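Local coordinates for protein nigritoxine (Vibrio nigripulchritudo, PDB 5M41) that acts as a bacterial toxin against crustaceans and insects, its C-terminal part holding a six-stranded antiparallel sheet packed among helices, at residues A[555-560]-A[691-696]; A[571-576]-A[582-587]; A[607-612]-A[627-632]; A[697-702]-A[707-712]. All blocks are in the same frame, centred on the assembly; numbering follows the deposited sequence.

Interaction 1: residues A[555-560]-A[691-696]; sequences QHKDDF and LNNIVE
Lys557 reaches from the loop after helix 546-555 to Glu696 on helix 688-704, and this salt bridge carries most of a small contact. Its NZ lies 2.7 Å from Glu696 OE1, which it meets on the syn side of the carboxylate, 19° out of the plane; Glu696 OE2 is farther from NZ, at 3.6 Å. CG of Lys557 stands between the backbone N and the carbonyl carbon (chi1 60°); beyond it the chain runs extended, and it crosses the likewise extended Glu696 at about a right angle.

The firmer side lies at Asn693, one turn earlier on the helix and buried. Its OD1 sits 3.6 Å from Lys557 NZ but takes its hydrogen bond from Asn578 ND2, while the aliphatic CD of Lys557 passes 4.0 Å from the same oxygen. The outer side is looser: Lys557 and Glu696 are partly exposed, and Asp558 is exposed, its OD1 4.7 Å from Glu696 OE2. Lys557 sits at a corner of the type I turn from His556 to Asp559, which is closed by the bond from Asp559 N to His556 O. The lysine's positive charge probably eases the repulsion between the carboxylates of Asp558 and Glu696, and a single, partly exposed ion pair links this turn to the helix.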
loop_
_atom_site.group_PDB
_atom_site.type_symbol
_atom_site.label_atom_id
_atom_site.label_comp_id
_atom_site.label_asym_id
_atom_site.label_seq_id
_atom_site.Cartn_x
_atom_site.Cartn_y
_atom_site.Cartn_z
ATOM N N GLN A 555 -11.156 20.674 3.457
ATOM C CA GLN A 555 -10.387 21.770 2.858
ATOM C C GLN A 555 -10.583 23.068 3.652
ATOM O O GLN A 555 -9.637 23.814 3.863
ATOM C CB GLN A 555 -10.825 21.953 1.404
ATOM C CG GLN A 555 -9.877 22.757 0.525
ATOM C CD GLN A 555 -10.426 22.927 -0.874
ATOM O OE1 GLN A 555 -10.992 23.967 -1.199
ATOM N NE2 GLN A 555 -10.310 21.888 -1.691
ATOM N N HIS A 556 -11.798 23.305 4.131
ATOM C CA HIS A 556 -12.104 24.482 4.963
ATOM C C HIS A 556 -12.428 24.150 6.395
ATOM O O HIS A 556 -13.299 24.786 7.044
ATOM C CB HIS A 556 -13.186 25.299 4.284
ATOM C CG HIS A 556 -12.722 25.889 2.990
ATOM N ND1 HIS A 556 -12.066 27.053 2.936
ATOM C CD2 HIS A 556 -12.742 25.383 1.694
ATOM C CE1 HIS A 556 -11.715 27.310 1.649
ATOM N NE2 HIS A 556 -12.134 26.289 0.896
ATOM N N LYS A 557 -11.675 23.182 6.922
ATOM C CA LYS A 557 -11.962 22.600 8.252
ATOM C C LYS A 557 -11.882 23.578 9.416
ATOM O O LYS A 557 -12.508 23.347 10.438
ATOM C CB LYS A 557 -11.062 21.384 8.537
ATOM C CG LYS A 557 -9.572 21.694 8.538
ATOM C CD LYS A 557 -8.830 20.483 9.090
ATOM C CE LYS A 557 -7.358 20.782 9.299
ATOM N NZ LYS A 557 -6.696 19.594 9.919
ATOM N N ASP A 558 -11.130 24.667 9.249
ATOM C CA ASP A 558 -10.924 25.663 10.312
ATOM C C ASP A 558 -11.976 26.771 10.408
ATOM O O ASP A 558 -11.993 27.511 11.387
ATOM C CB ASP A 558 -9.541 26.312 10.161
ATOM C CG ASP A 558 -8.412 25.294 10.162
ATOM O OD1 ASP A 558 -8.380 24.438 11.074
ATOM O OD2 ASP A 558 -7.552 25.350 9.252
ATOM N N ASP A 559 -12.837 26.912 9.402
ATOM C CA ASP A 559 -13.793 28.034 9.380
ATOM C C ASP A 559 -15.078 27.721 10.127
ATOM O O ASP A 559 -15.567 26.584 10.094
ATOM C CB ASP A 559 -14.153 28.448 7.951
ATOM C CG ASP A 559 -12.926 28.724 7.071
ATOM O OD1 ASP A 559 -12.008 29.466 7.488
ATOM O OD2 ASP A 559 -12.895 28.196 5.939
ATOM N N PHE A 560 -15.635 28.755 10.760
ATOM C CA PHE A 560 -16.865 28.651 11.550
ATOM C C PHE A 560 -17.993 29.382 10.853
ATOM O O PHE A 560 -17.762 30.333 10.091
ATOM C CB PHE A 560 -16.670 29.252 12.944
ATOM C CG PHE A 560 -15.774 28.447 13.841
ATOM C CD1 PHE A 560 -16.321 27.664 14.870
ATOM C CD2 PHE A 560 -14.388 28.495 13.698
ATOM C CE1 PHE A 560 -15.507 26.926 15.720
ATOM C CE2 PHE A 560 -13.563 27.772 14.551
ATOM C CZ PHE A 560 -14.123 26.977 15.553
ATOM N N LEU A 691 -9.460 10.512 14.656
ATOM C CA LEU A 691 -9.258 10.919 16.058
ATOM C C LEU A 691 -8.587 12.294 16.236
ATOM O O LEU A 691 -9.033 13.083 17.075
ATOM C CB LEU A 691 -8.476 9.848 16.838
ATOM C CG LEU A 691 -8.487 9.949 18.359
ATOM C CD1 LEU A 691 -9.907 9.985 18.912
ATOM C CD2 LEU A 691 -7.730 8.778 18.956
ATOM N N ASN A 692 -7.514 12.558 15.483
ATOM C CA ASN A 692 -6.860 13.889 15.488
ATOM C C ASN A 692 -7.838 15.030 15.121
ATOM O O ASN A 692 -7.844 16.087 15.759
ATOM C CB ASN A 692 -5.666 13.923 14.518
ATOM C CG ASN A 692 -4.491 13.070 14.997
ATOM O OD1 ASN A 692 -4.455 12.623 16.145
ATOM N ND2 ASN A 692 -3.527 12.827 14.109
ATOM N N ASN A 693 -8.648 14.806 14.078
ATOM C CA ASN A 693 -9.660 15.777 13.679
ATOM C C ASN A 693 -10.763 15.986 14.720
ATOM O O ASN A 693 -11.237 17.097 14.879
ATOM C CB ASN A 693 -10.244 15.425 12.314
ATOM C CG ASN A 693 -9.358 15.886 11.185
ATOM O OD1 ASN A 693 -9.026 17.055 11.097
ATOM N ND2 ASN A 693 -8.980 14.973 10.313
ATOM N N ILE A 694 -11.160 14.923 15.432
ATOM C CA ILE A 694 -12.125 15.045 16.529
ATOM C C ILE A 694 -11.572 16.002 17.597
ATOM O O ILE A 694 -12.271 16.912 18.082
ATOM C CB ILE A 694 -12.422 13.672 17.151
ATOM C CG1 ILE A 694 -13.358 12.857 16.252
ATOM C CG2 ILE A 694 -12.960 13.794 18.583
ATOM C CD1 ILE A 694 -13.551 11.436 16.732
ATOM N N VAL A 695 -10.314 15.781 17.942
ATOM C CA VAL A 695 -9.628 16.507 18.985
ATOM C C VAL A 695 -9.365 17.950 18.525
ATOM O O VAL A 695 -9.677 18.921 19.238
ATOM C CB VAL A 695 -8.331 15.744 19.372
ATOM C CG1 VAL A 695 -7.379 16.616 20.169
ATOM C CG2 VAL A 695 -8.695 14.500 20.188
ATOM N N GLU A 696 -8.800 18.084 17.334
ATOM C CA GLU A 696 -8.523 19.403 16.761
ATOM C C GLU A 696 -9.804 20.237 16.644
ATOM O O GLU A 696 -9.762 21.422 16.929
ATOM C CB GLU A 696 -7.823 19.270 15.407
ATOM C CG GLU A 696 -7.549 20.582 14.686
ATOM C CD GLU A 696 -6.826 20.370 13.358
ATOM O OE1 GLU A 696 -7.269 19.512 12.558
ATOM O OE2 GLU A 696 -5.804 21.056 13.110
#

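Interaction 2: residues A[571-576]-A[582-587]; sequences QGIIAV and FVHHSH
Ile574 and His585 form a hydrogen-bonded pair in an antiparallel beta hairpin, strands 571-576 and 583-589, within the six-stranded sheet. Their backbones exchange two bonds: Ile574 N gives to His585 O at 2.7 Å, and His585 N returns one to Ile574 O at 3.0 Å. Gly572 and His587 make the next such pair, although the bond from Gly572 N to His587 O is weak, with an N-H...O angle of 126°. Ile573 and Ser586 lie between them as a non-hydrogen-bonded pair.

CH-pi contacts occur on both faces of the sheet. On the face of Ile574, His585 and His587, Ile574 CB sits over one face of the His585 imidazole, 3.7 Å from its centroid. The His585 ring is brought back toward the neighbouring strand by chi1 of 60°, and its NE2 is hydrogen-bonded to Asn704 of helix 688-704. On the other face, Ile573 CG2 lies over the His584 ring, 3.9 Å from the centroid and displaced toward the rim; His584 ND1 is buried here without a partner in the model.

Water continues the ladder where the strands part near the turn. One water accepts from Val576 N and donates to Val583 O; a second bridges two carbonyls, donating to Val576 O at 2.9 Å and to Val583 O at 3.2 Å.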
loop_
_atom_site.group_PDB
_atom_site.type_symbol
_atom_site.label_atom_id
_atom_site.label_comp_id
_atom_site.label_asym_id
_atom_site.label_seq_id
_atom_site.Cartn_x
_atom_site.Cartn_y
_atom_site.Cartn_z
ATOM N N GLN A 571 -30.092 33.304 20.045
ATOM C CA GLN A 571 -28.942 32.399 20.242
ATOM C C GLN A 571 -28.142 32.144 18.961
ATOM O O GLN A 571 -28.615 31.464 18.027
ATOM C CB GLN A 571 -29.334 31.063 20.925
ATOM C CG GLN A 571 -28.140 30.092 21.086
ATOM C CD GLN A 571 -28.445 28.785 21.848
ATOM O OE1 GLN A 571 -29.149 27.902 21.340
ATOM N NE2 GLN A 571 -27.879 28.648 23.057
ATOM N N GLY A 572 -26.935 32.705 18.919
ATOM C CA GLY A 572 -25.966 32.356 17.882
ATOM C C GLY A 572 -25.388 30.981 18.239
ATOM O O GLY A 572 -25.122 30.708 19.420
ATOM N N ILE A 573 -25.250 30.112 17.232
ATOM C CA ILE A 573 -24.703 28.756 17.393
ATOM C C ILE A 573 -23.551 28.637 16.393
ATOM O O ILE A 573 -23.781 28.568 15.174
ATOM C CB ILE A 573 -25.760 27.652 17.135
ATOM C CG1 ILE A 573 -26.934 27.768 18.122
ATOM C CG2 ILE A 573 -25.122 26.267 17.251
ATOM C CD1 ILE A 573 -28.124 26.868 17.812
ATOM N N ILE A 574 -22.317 28.652 16.908
ATOM C CA ILE A 574 -21.133 28.844 16.056
ATOM C C ILE A 574 -20.384 27.507 15.939
ATOM O O ILE A 574 -19.914 26.941 16.955
ATOM C CB ILE A 574 -20.185 29.945 16.609
ATOM C CG1 ILE A 574 -20.965 31.170 17.153
ATOM C CG2 ILE A 574 -19.141 30.348 15.570
ATOM C CD1 ILE A 574 -21.679 32.000 16.095
ATOM N N ALA A 575 -20.298 26.996 14.714
ATOM C CA ALA A 575 -19.848 25.616 14.465
ATOM C C ALA A 575 -18.760 25.549 13.411
ATOM O O ALA A 575 -18.868 26.174 12.342
ATOM C CB ALA A 575 -21.029 24.746 14.039
ATOM N N VAL A 576 -17.728 24.760 13.698
ATOM C CA VAL A 576 -16.613 24.623 12.780
ATOM C C VAL A 576 -17.005 23.683 11.609
ATOM O O VAL A 576 -17.920 22.863 11.757
ATOM C CB VAL A 576 -15.327 24.174 13.536
ATOM C CG1 VAL A 576 -15.351 22.682 13.847
ATOM C CG2 VAL A 576 -14.086 24.515 12.720
ATOM N N PHE A 582 -17.739 17.299 16.836
ATOM C CA PHE A 582 -18.911 16.912 17.645
ATOM C C PHE A 582 -19.206 17.952 18.716
ATOM O O PHE A 582 -19.907 17.672 19.718
ATOM C CB PHE A 582 -18.727 15.516 18.260
ATOM C CG PHE A 582 -18.649 14.426 17.228
ATOM C CD1 PHE A 582 -19.812 13.858 16.711
ATOM C CD2 PHE A 582 -17.416 14.013 16.727
ATOM C CE1 PHE A 582 -19.745 12.889 15.715
ATOM C CE2 PHE A 582 -17.337 13.044 15.725
ATOM C CZ PHE A 582 -18.505 12.484 15.223
ATOM N N VAL A 583 -18.687 19.160 18.479
ATOM C CA VAL A 583 -18.871 20.300 19.383
ATOM C C VAL A 583 -19.237 21.563 18.609
ATOM O O VAL A 583 -19.077 21.633 17.390
ATOM C CB VAL A 583 -17.598 20.600 20.229
ATOM C CG1 VAL A 583 -17.271 19.433 21.165
ATOM C CG2 VAL A 583 -16.403 20.938 19.334
ATOM N N HIS A 584 -19.724 22.559 19.339
ATOM C CA HIS A 584 -19.901 23.909 18.823
ATOM C C HIS A 584 -19.957 24.796 20.025
ATOM O O HIS A 584 -20.034 24.290 21.165
ATOM C CB HIS A 584 -21.159 24.029 17.956
ATOM C CG HIS A 584 -22.432 23.614 18.660
ATOM N ND1 HIS A 584 -23.087 24.427 19.522
ATOM C CD2 HIS A 584 -23.166 22.440 18.597
ATOM C CE1 HIS A 584 -24.178 23.798 19.987
ATOM N NE2 HIS A 584 -24.227 22.582 19.424
ATOM N N HIS A 585 -19.868 26.110 19.817
ATOM C CA HIS A 585 -20.115 27.045 20.902
ATOM C C HIS A 585 -21.288 27.937 20.603
ATOM O O HIS A 585 -21.689 28.077 19.456
ATOM C CB HIS A 585 -18.878 27.846 21.301
ATOM C CG HIS A 585 -18.295 28.699 20.196
ATOM N ND1 HIS A 585 -18.589 30.010 20.055
ATOM C CD2 HIS A 585 -17.356 28.397 19.202
ATOM C CE1 HIS A 585 -17.889 30.515 19.018
ATOM N NE2 HIS A 585 -17.141 29.521 18.494
ATOM N N SER A 586 -21.866 28.529 21.641
ATOM C CA SER A 586 -23.058 29.343 21.450
ATOM C C SER A 586 -23.225 30.345 22.576
ATOM O O SER A 586 -22.573 30.245 23.624
ATOM C CB SER A 586 -24.299 28.447 21.338
ATOM O OG SER A 586 -24.575 27.832 22.577
ATOM N N HIS A 587 -24.116 31.306 22.346
ATOM C CA HIS A 587 -24.298 32.438 23.230
ATOM C C HIS A 587 -25.536 33.164 22.807
ATOM O O HIS A 587 -26.042 32.955 21.705
ATOM C CB HIS A 587 -23.097 33.373 23.132
ATOM C CG HIS A 587 -22.877 33.919 21.748
ATOM N ND1 HIS A 587 -21.874 33.499 20.959
ATOM C CD2 HIS A 587 -23.600 34.863 21.005
ATOM C CE1 HIS A 587 -21.936 34.131 19.777
ATOM N NE2 HIS A 587 -22.999 34.972 19.806
HETATM O O HOH W 1 -18.962 21.935 14.250
HETATM O O HOH W 2 -17.589 23.811 16.351
#

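Interaction 3: residues A[607-612]-A[627-632]; sequences LTYIEG and EWLVRK
Trp628 extends its six-membered ring from helix 625-632 across the flank of helix 603-614, where it overlaps Thr608 and the base of Tyr609. The far corner of the indole does the touching: CH2 lies 3.6 Å from Tyr609 CB, and CZ2 comes equally near Thr608 CG2, both partners approaching obliquely. With CG anti to the backbone N (chi1 -170°), the indole points at the 607-612 helix. The Tyr609 ring is inclined at 41° to the indole, its CD1 still 3.8 Å from Trp628 CZ3, and the two make an oblique aromatic pair.

Leu629 fills the next position. Its CD2 methyl touches CE1 of Tyr609 at 3.8 Å and also lies in the plane of the Trp628 ring, at its edge, so one methyl group meets both aromatics. All four residues are buried, and across the interface their contacts are apolar. The hydroxyls of Thr608 and Tyr609 find partners elsewhere: Thr608 OG1 bonds to Asn604 O and Leu642 N, and Tyr609 OH to Glu625 OE2. Further rings enlarge the aromatic cluster, with Phe618 edge-to-face to Trp628 and Phe582 against Tyr609.

The helical segments are nearly antiparallel, at 171°, and their axes are 11.9 Å apart at closest. Large side chains bridge that distance: helices 603-614 and 625-632, separated in sequence by helix 618-621, form an antiparallel pair joined by a buried apolar and aromatic cluster beside the C-terminal sheet.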
loop_
_atom_site.group_PDB
_atom_site.type_symbol
_atom_site.label_atom_id
_atom_site.label_comp_id
_atom_site.label_asym_id
_atom_site.label_seq_id
_atom_site.Cartn_x
_atom_site.Cartn_y
_atom_site.Cartn_z
ATOM N N LEU A 607 -21.574 9.873 20.769
ATOM C CA LEU A 607 -21.784 8.498 21.250
ATOM C C LEU A 607 -21.929 7.522 20.078
ATOM O O LEU A 607 -21.258 6.478 20.047
ATOM C CB LEU A 607 -23.004 8.390 22.201
ATOM C CG LEU A 607 -23.414 6.988 22.680
ATOM C CD1 LEU A 607 -22.256 6.274 23.390
ATOM C CD2 LEU A 607 -24.674 7.011 23.554
ATOM N N THR A 608 -22.789 7.870 19.123
ATOM C CA THR A 608 -23.081 6.996 17.989
ATOM C C THR A 608 -21.830 6.813 17.162
ATOM O O THR A 608 -21.468 5.681 16.819
ATOM C CB THR A 608 -24.232 7.530 17.107
ATOM O OG1 THR A 608 -25.435 7.566 17.886
ATOM C CG2 THR A 608 -24.472 6.606 15.907
ATOM N N TYR A 609 -21.160 7.917 16.857
ATOM C CA TYR A 609 -19.964 7.808 16.021
ATOM C C TYR A 609 -18.908 6.924 16.684
ATOM O O TYR A 609 -18.385 6.016 16.049
ATOM C CB TYR A 609 -19.403 9.173 15.603
ATOM C CG TYR A 609 -18.123 9.056 14.801
ATOM C CD1 TYR A 609 -18.152 8.754 13.434
ATOM C CD2 TYR A 609 -16.881 9.212 15.415
ATOM C CE1 TYR A 609 -16.979 8.626 12.702
ATOM C CE2 TYR A 609 -15.697 9.088 14.694
ATOM C CZ TYR A 609 -15.753 8.801 13.336
ATOM O OH TYR A 609 -14.576 8.678 12.613
ATOM N N ILE A 610 -18.629 7.164 17.957
ATOM C CA ILE A 610 -17.581 6.438 18.654
ATOM C C ILE A 610 -17.923 4.942 18.794
ATOM O O ILE A 610 -17.058 4.081 18.539
ATOM C CB ILE A 610 -17.235 7.107 20.006
ATOM C CG1 ILE A 610 -16.581 8.475 19.756
ATOM C CG2 ILE A 610 -16.307 6.229 20.863
ATOM C CD1 ILE A 610 -15.237 8.436 19.030
ATOM N N GLU A 611 -19.169 4.627 19.152
ATOM C CA GLU A 611 -19.615 3.231 19.211
ATOM C C GLU A 611 -19.451 2.550 17.852
ATOM O O GLU A 611 -19.055 1.399 17.781
ATOM C CB GLU A 611 -21.052 3.120 19.725
ATOM C CG GLU A 611 -21.199 3.560 21.178
ATOM C CD GLU A 611 -20.455 2.644 22.140
ATOM O OE1 GLU A 611 -20.681 1.431 22.076
ATOM O OE2 GLU A 611 -19.651 3.126 22.963
ATOM N N GLY A 612 -19.706 3.286 16.775
ATOM C CA GLY A 612 -19.483 2.769 15.436
ATOM C C GLY A 612 -18.012 2.500 15.178
ATOM O O GLY A 612 -17.639 1.403 14.741
ATOM N N GLU A 627 -20.603 9.472 4.277
ATOM C CA GLU A 627 -22.008 9.841 4.221
ATOM C C GLU A 627 -22.502 10.079 5.654
ATOM O O GLU A 627 -23.232 11.049 5.912
ATOM C CB GLU A 627 -22.831 8.750 3.512
ATOM C CG GLU A 627 -22.577 8.669 2.007
ATOM C CD GLU A 627 -23.396 7.603 1.286
ATOM O OE1 GLU A 627 -23.957 6.700 1.917
ATOM O OE2 GLU A 627 -23.474 7.652 0.052
ATOM N N TRP A 628 -22.075 9.223 6.590
ATOM C CA TRP A 628 -22.541 9.351 7.965
ATOM C C TRP A 628 -22.166 10.690 8.554
ATOM O O TRP A 628 -22.986 11.331 9.220
ATOM C CB TRP A 628 -22.078 8.176 8.840
ATOM C CG TRP A 628 -22.734 8.152 10.205
ATOM C CD1 TRP A 628 -23.792 7.349 10.632
ATOM C CD2 TRP A 628 -22.407 8.992 11.366
ATOM N NE1 TRP A 628 -24.114 7.623 11.944
ATOM C CE2 TRP A 628 -23.336 8.605 12.431
ATOM C CE3 TRP A 628 -21.473 9.996 11.614
ATOM C CZ2 TRP A 628 -23.302 9.199 13.689
ATOM C CZ3 TRP A 628 -21.451 10.591 12.883
ATOM C CH2 TRP A 628 -22.344 10.203 13.887
ATOM N N LEU A 629 -20.932 11.131 8.309
ATOM C CA LEU A 629 -20.408 12.372 8.900
ATOM C C LEU A 629 -21.021 13.642 8.296
ATOM O O LEU A 629 -21.304 14.610 9.011
ATOM C CB LEU A 629 -18.874 12.418 8.787
ATOM C CG LEU A 629 -18.152 11.410 9.700
ATOM C CD1 LEU A 629 -16.694 11.194 9.283
ATOM C CD2 LEU A 629 -18.267 11.844 11.161
ATOM N N VAL A 630 -21.216 13.634 6.984
ATOM C CA VAL A 630 -21.883 14.726 6.309
ATOM C C VAL A 630 -23.313 14.801 6.844
ATOM O O VAL A 630 -23.782 15.878 7.180
ATOM C CB VAL A 630 -21.850 14.551 4.766
ATOM C CG1 VAL A 630 -22.817 15.513 4.075
ATOM C CG2 VAL A 630 -20.428 14.766 4.249
ATOM N N ARG A 631 -23.985 13.653 6.961
ATOM C CA ARG A 631 -25.380 13.629 7.411
ATOM C C ARG A 631 -25.537 14.063 8.874
ATOM O O ARG A 631 -26.591 14.560 9.266
ATOM C CB ARG A 631 -25.990 12.250 7.166
ATOM C CG ARG A 631 -27.463 12.114 7.519
ATOM C CD ARG A 631 -28.002 10.745 7.127
ATOM N NE ARG A 631 -27.191 9.656 7.674
ATOM C CZ ARG A 631 -26.548 8.753 6.934
ATOM N NH1 ARG A 631 -26.632 8.787 5.613
ATOM N NH2 ARG A 631 -25.830 7.804 7.514
ATOM N N LYS A 632 -24.478 13.904 9.674
ATOM C CA LYS A 632 -24.508 14.267 11.096
ATOM C C LYS A 632 -24.897 15.736 11.277
ATOM O O LYS A 632 -25.664 16.061 12.181
ATOM C CB LYS A 632 -23.162 13.914 11.781
ATOM C CG LYS A 632 -22.877 14.507 13.164
ATOM C CD LYS A 632 -22.027 15.771 13.050
ATOM C CE LYS A 632 -21.915 16.493 14.380
ATOM N NZ LYS A 632 -21.492 17.926 14.251
#

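Interaction 4: residues A[697-702]-A[707-712]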
loop_
_atom_site.group_PDB
_atom_site.type_symbol
_atom_site.label_atom_id
_atom_site.label_comp_id
_atom_site.label_asym_id
_atom_site.label_seq_id
_atom_site.Cartn_x
_atom_site.Cartn_y
_atom_site.Cartn_z
ATOM N N SER A 697 -10.930 19.618 16.257
ATOM C CA SER A 697 -12.242 20.305 16.253
ATOM C C SER A 697 -12.549 20.862 17.623
ATOM O O SER A 697 -12.981 22.004 17.758
ATOM C CB SER A 697 -13.384 19.356 15.903
ATOM O OG SER A 697 -13.417 19.074 14.529
ATOM N N MET A 698 -12.340 20.039 18.644
ATOM C CA MET A 698 -12.642 20.463 20.004
ATOM C C MET A 698 -11.796 21.647 20.459
ATOM O O MET A 698 -12.324 22.610 21.016
ATOM C CB MET A 698 -12.524 19.281 20.947
ATOM C CG MET A 698 -13.592 18.254 20.621
ATOM S SD MET A 698 -13.397 16.818 21.681
ATOM C CE MET A 698 -14.780 15.841 21.123
ATOM N N ARG A 699 -10.500 21.569 20.184
ATOM C CA ARG A 699 -9.548 22.625 20.518
ATOM C C ARG A 699 -9.821 23.931 19.751
ATOM O O ARG A 699 -9.812 25.018 20.342
ATOM C CB ARG A 699 -8.112 22.134 20.270
ATOM C CG ARG A 699 -7.616 21.171 21.337
ATOM C CD ARG A 699 -6.256 20.577 20.983
ATOM N NE ARG A 699 -5.818 19.631 22.011
ATOM C CZ ARG A 699 -4.873 18.700 21.844
ATOM N NH1 ARG A 699 -4.268 18.568 20.672
ATOM N NH2 ARG A 699 -4.531 17.901 22.856
ATOM N N ALA A 700 -10.081 23.826 18.450
ATOM C CA ALA A 700 -10.447 25.003 17.644
ATOM C C ALA A 700 -11.737 25.674 18.165
ATOM O O ALA A 700 -11.830 26.903 18.192
ATOM C CB ALA A 700 -10.575 24.643 16.159
ATOM N N THR A 701 -12.709 24.864 18.595
ATOM C CA THR A 701 -13.989 25.373 19.077
ATOM C C THR A 701 -13.800 26.098 20.405
ATOM O O THR A 701 -14.299 27.203 20.568
ATOM C CB THR A 701 -15.044 24.252 19.145
ATOM O OG1 THR A 701 -15.278 23.746 17.821
ATOM C CG2 THR A 701 -16.363 24.742 19.709
ATOM N N ALA A 702 -13.035 25.499 21.328
ATOM C CA ALA A 702 -12.675 26.153 22.602
ATOM C C ALA A 702 -11.999 27.500 22.353
ATOM O O ALA A 702 -12.347 28.513 22.971
ATOM C CB ALA A 702 -11.760 25.257 23.432
ATOM N N ALA A 707 -11.903 30.861 24.666
ATOM C CA ALA A 707 -11.507 30.120 25.866
ATOM C C ALA A 707 -10.359 29.147 25.569
ATOM O O ALA A 707 -9.602 29.336 24.610
ATOM C CB ALA A 707 -12.719 29.407 26.478
ATOM N N SER A 708 -10.226 28.124 26.404
ATOM C CA SER A 708 -9.246 27.079 26.187
ATOM C C SER A 708 -9.746 25.860 26.916
ATOM O O SER A 708 -10.537 25.979 27.857
ATOM C CB SER A 708 -7.868 27.477 26.722
ATOM O OG SER A 708 -7.889 27.516 28.140
ATOM N N PRO A 709 -9.262 24.674 26.505
ATOM C CA PRO A 709 -9.740 23.449 27.140
ATOM C C PRO A 709 -9.565 23.417 28.671
ATOM O O PRO A 709 -10.446 22.909 29.378
ATOM C CB PRO A 709 -8.933 22.354 26.426
ATOM C CG PRO A 709 -8.654 22.944 25.066
ATOM C CD PRO A 709 -8.371 24.395 25.360
ATOM N N ASP A 710 -8.465 23.957 29.190
ATOM C CA ASP A 710 -8.270 23.945 30.654
ATOM C C ASP A 710 -9.026 25.052 31.422
ATOM O O ASP A 710 -9.022 25.047 32.645
ATOM C CB ASP A 710 -6.778 23.965 31.028
ATOM C CG ASP A 710 -6.046 25.177 30.459
ATOM O OD1 ASP A 710 -6.694 26.087 29.901
ATOM O OD2 ASP A 710 -4.807 25.219 30.565
ATOM N N THR A 711 -9.659 25.990 30.712
ATOM C CA THR A 711 -10.460 27.043 31.373
ATOM C C THR A 711 -11.976 26.801 31.198
ATOM O O THR A 711 -12.806 27.574 31.680
ATOM C CB THR A 711 -10.068 28.477 30.920
ATOM O OG1 THR A 711 -10.249 28.632 29.508
ATOM C CG2 THR A 711 -8.591 28.812 31.278
ATOM N N LEU A 712 -12.315 25.719 30.503
ATOM C CA LEU A 712 -13.694 25.318 30.288
ATOM C C LEU A 712 -14.117 24.205 31.233
ATOM O O LEU A 712 -13.633 23.070 31.120
ATOM C CB LEU A 712 -13.906 24.898 28.829
ATOM C CG LEU A 712 -13.923 26.056 27.808
ATOM C CD1 LEU A 712 -13.759 25.527 26.393
ATOM C CD2 LEU A 712 -15.211 26.857 27.932
#
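Near the end of helix 688-704 the chain leaves the helix and brings Ser708 CA within 5.0 Å of Ala702 CA, while Ala702 O accepts a hydrogen bond from Ala707 N at 2.9 Å. The N-H...O angle of 144° makes this a bent bond, but it ties the last part of the helix to the loop leading to strand 713-715.

Ala702 also supplies the apolar centre. Its CB methyl touches Leu712 CD1 at 3.6 Å and Pro709 CD at 4.0 Å, so the loop folds over a single small side chain. Leu712 has CG anti to its carbonyl carbon (chi1 -73°), which directs a methyl toward the helix, and its other neighbours include Leu599 and Leu667. Farther out, the exposed Arg699 lays its CG against Pro709 CG at 4.3 Å, a looser contact on the exposed side.

Polar groups brace each side separately. Within the helix, Ser697 O accepts from both Thr701 N and Thr701 OG1, which arrive from opposite faces of its carbonyl plane. In the loop, Ser708 OG donates to Asp710 OD1 at 2.6 Å, nearly along the C-O axis, while Thr711 N bonds to Ser708 O. The chemistry is therefore divided: one backbone bond and a small apolar patch join helix to loop, whereas the other polar bonds described stay within each segment; with backbone bonds of Pro709 to Gln668 and Leu712 to Leu667, they lead the chain into strand 713-715.

All four contacts lie in the C-terminal part of nigritoxine, on the same side of the chain's centre, and helix 688-704 serves both interaction 1 and interaction 4, whose centres are about 13 Å apart. Interactions 2 and 3 follow one another within the long excursion between 560 and 691; interaction 4 comes last. Phe560 carries interaction 1 onto both the hairpin and the shared helix, Phe582 joins interaction 2 to the Tyr609-Trp628-Leu629 cluster, and Thr701 packs on Val583 and His585. Interactions 3 and 4, with centres about 22 Å apart, do not touch. The set illustrates how few polar bonds, backed by apolar packing, can join elements far apart in sequence, here helices gathered beside one hairpin.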